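Side-chain contact in jasmonate-induced oxygenase 2 (Arabidopsis thaliana, PDB 6LSV), which hydroxylates the plant defence hormone jasmonate to 12-hydroxyjasmonate, using iron, 2-oxoglutarate and molecular oxygen: residues V8-L13 against D23-P28. Residues are numbered along the deposited sequence; the frame is centred on the assembly and turned at random.
Sequences VRVQSL and DRYIKP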
loop_
_atom_site.group_PDB
_atom_site.type_symbol
_atom_site.label_atom_id
_atom_site.label_comp_id
_atom_site.label_asym_id
_atom_site.label_seq_id
_atom_site.Cartn_x
_atom_site.Cartn_y
_atom_site.Cartn_z
ATOM N N VAL A 8 12.096 -14.392 11.137
ATOM C CA VAL A 8 11.105 -15.394 11.506
ATOM C C VAL A 8 9.896 -15.202 10.602
ATOM O O VAL A 8 9.322 -14.107 10.548
ATOM C CB VAL A 8 10.712 -15.278 12.984
ATOM C CG1 VAL A 8 9.467 -16.094 13.258
ATOM C CG2 VAL A 8 11.853 -15.729 13.866
ATOM N N ARG A 9 9.510 -16.252 9.885
ATOM C CA ARG A 9 8.335 -16.182 9.023
ATOM C C ARG A 9 7.083 -16.355 9.870
ATOM O O ARG A 9 6.901 -17.395 10.511
ATOM C CB ARG A 9 8.404 -17.244 7.930
ATOM C CG ARG A 9 9.683 -17.197 7.117
ATOM C CD ARG A 9 9.881 -15.841 6.461
ATOM N NE ARG A 9 11.113 -15.805 5.680
ATOM C CZ ARG A 9 11.542 -14.747 4.999
ATOM N NH1 ARG A 9 10.838 -13.623 5.001
ATOM N NH2 ARG A 9 12.679 -14.810 4.321
ATOM N N VAL A 10 6.220 -15.334 9.876
ATOM C CA VAL A 10 5.029 -15.356 10.722
ATOM C C VAL A 10 4.185 -16.592 10.446
ATOM O O VAL A 10 3.515 -17.113 11.348
ATOM C CB VAL A 10 4.224 -14.054 10.529
ATOM C CG1 VAL A 10 3.112 -13.958 11.551
ATOM C CG2 VAL A 10 5.143 -12.851 10.640
ATOM N N GLN A 11 4.220 -17.097 9.211
ATOM C CA GLN A 11 3.517 -18.338 8.905
ATOM C C GLN A 11 4.046 -19.496 9.743
ATOM O O GLN A 11 3.278 -20.376 10.151
ATOM C CB GLN A 11 3.637 -18.657 7.417
ATOM C CG GLN A 11 2.773 -19.820 6.979
ATOM C CD GLN A 11 3.134 -20.332 5.602
ATOM O OE1 GLN A 11 4.020 -19.792 4.936
ATOM N NE2 GLN A 11 2.449 -21.383 5.166
ATOM N N SER A 12 5.356 -19.514 10.011
ATOM C CA SER A 12 5.928 -20.577 10.833
ATOM C C SER A 12 5.365 -20.540 12.243
ATOM O O SER A 12 5.132 -21.589 12.856
ATOM C CB SER A 12 7.453 -20.460 10.876
ATOM O OG SER A 12 8.013 -20.456 9.576
ATOM N N LEU A 13 5.147 -19.339 12.778
ATOM C CA LEU A 13 4.584 -19.218 14.118
ATOM C C LEU A 13 3.139 -19.701 14.150
ATOM O O LEU A 13 2.746 -20.459 15.044
ATOM C CB LEU A 13 4.691 -17.769 14.599
ATOM C CG LEU A 13 6.056 -17.110 14.387
ATOM C CD1 LEU A 13 5.986 -15.606 14.615
ATOM C CD2 LEU A 13 7.091 -17.743 15.302
ATOM N N ASP A 23 6.857 -11.812 22.498
ATOM C CA ASP A 23 6.857 -10.395 22.853
ATOM C C ASP A 23 7.238 -9.503 21.678
ATOM O O ASP A 23 6.815 -8.340 21.640
ATOM C CB ASP A 23 7.796 -10.144 24.043
ATOM C CG ASP A 23 7.693 -8.715 24.589
ATOM O OD1 ASP A 23 8.254 -7.780 23.976
ATOM O OD2 ASP A 23 7.029 -8.526 25.633
ATOM N N ARG A 24 8.006 -10.018 20.711
ATOM C CA ARG A 24 8.337 -9.227 19.531
ATOM C C ARG A 24 7.094 -8.780 18.770
ATOM O O ARG A 24 7.153 -7.788 18.035
ATOM C CB ARG A 24 9.251 -10.017 18.588
ATOM C CG ARG A 24 10.597 -10.437 19.179
ATOM C CD ARG A 24 11.485 -9.247 19.505
ATOM N NE ARG A 24 11.650 -8.345 18.369
ATOM C CZ ARG A 24 12.545 -8.510 17.401
ATOM N NH1 ARG A 24 13.370 -9.549 17.424
ATOM N NH2 ARG A 24 12.619 -7.634 16.408
ATOM N N TYR A 25 5.973 -9.485 18.933
ATOM C CA TYR A 25 4.743 -9.195 18.208
ATOM C C TYR A 25 3.664 -8.595 19.101
ATOM O O TYR A 25 2.516 -8.463 18.663
ATOM C CB TYR A 25 4.226 -10.465 17.526
ATOM C CG TYR A 25 5.273 -11.146 16.672
ATOM C CD1 TYR A 25 5.425 -10.814 15.331
ATOM C CD2 TYR A 25 6.123 -12.109 17.211
ATOM C CE1 TYR A 25 6.386 -11.423 14.549
ATOM C CE2 TYR A 25 7.092 -12.725 16.433
ATOM C CZ TYR A 25 7.218 -12.377 15.104
ATOM O OH TYR A 25 8.173 -12.982 14.325
ATOM N N ILE A 26 4.002 -8.223 20.332
ATOM C CA ILE A 26 3.062 -7.561 21.229
ATOM C C ILE A 26 3.261 -6.057 21.109
ATOM O O ILE A 26 4.362 -5.546 21.343
ATOM C CB ILE A 26 3.247 -8.026 22.681
ATOM C CG1 ILE A 26 3.186 -9.551 22.772
ATOM C CG2 ILE A 26 2.198 -7.388 23.580
ATOM C CD1 ILE A 26 3.491 -10.089 24.151
ATOM N N LYS A 27 2.208 -5.354 20.747
ATOM C CA LYS A 27 2.297 -3.909 20.635
ATOM C C LYS A 27 2.039 -3.258 21.985
ATOM O O LYS A 27 1.423 -3.864 22.869
ATOM C CB LYS A 27 1.293 -3.405 19.603
ATOM C CG LYS A 27 1.382 -4.117 18.263
ATOM C CD LYS A 27 2.787 -4.044 17.678
ATOM C CE LYS A 27 2.773 -4.344 16.182
ATOM N NZ LYS A 27 4.137 -4.319 15.582
ATOM N N PRO A 28 2.527 -2.034 22.188
ATOM C CA PRO A 28 2.218 -1.317 23.429
ATOM C C PRO A 28 0.715 -1.225 23.643
ATOM O O PRO A 28 -0.067 -1.192 22.690
ATOM C CB PRO A 28 2.836 0.065 23.203
ATOM C CG PRO A 28 3.953 -0.180 22.261
ATOM C CD PRO A 28 3.506 -1.305 21.360
#
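Y25 packs its ring obliquely against V10 and L13 and sets its hydroxyl beside V8. The contact belongs to the N-terminal region of a 2-oxoglutarate dioxygenase, whose core is the double-stranded beta-helix of the cupin clan. It joins the start of helix 10-15, and the residue V8 that leads into it, to the short 3-10 turn 23-25 that follows the helix in the chain. CG of Y25 sits anti to the carbonyl carbon (chi1 -53°), and the ring extends from the turn to the helix start. L13 approaches from the opposing direction. Its CD1 methyl comes obliquely onto the ring, 3.5 Å from Y25 CZ. V10 CG2 is also oblique to the ring and looser, 4.3 Å from Y25 CE1. V8 crosses the phenol end through its CG1 methyl, which stands anti to the backbone N (chi1 167°).

The two carboxylate oxygens of D137, on strand 137-144, accept hydrogen bonds from the backbone N-H groups of V10 (OD1) and Q11 (OD2) at the start of the helix. K27 forms a salt bridge with D134, and R24 hydrogen-bonds to the carbonyl of A131, both in the loop before that strand. The site is peripheral: the V10 side chain is about 13 Å from bound jasmonate. At the phenol end, Y25 OH lies 3.4 Å from L13 CD1 and 3.5 Å from V8 CG1.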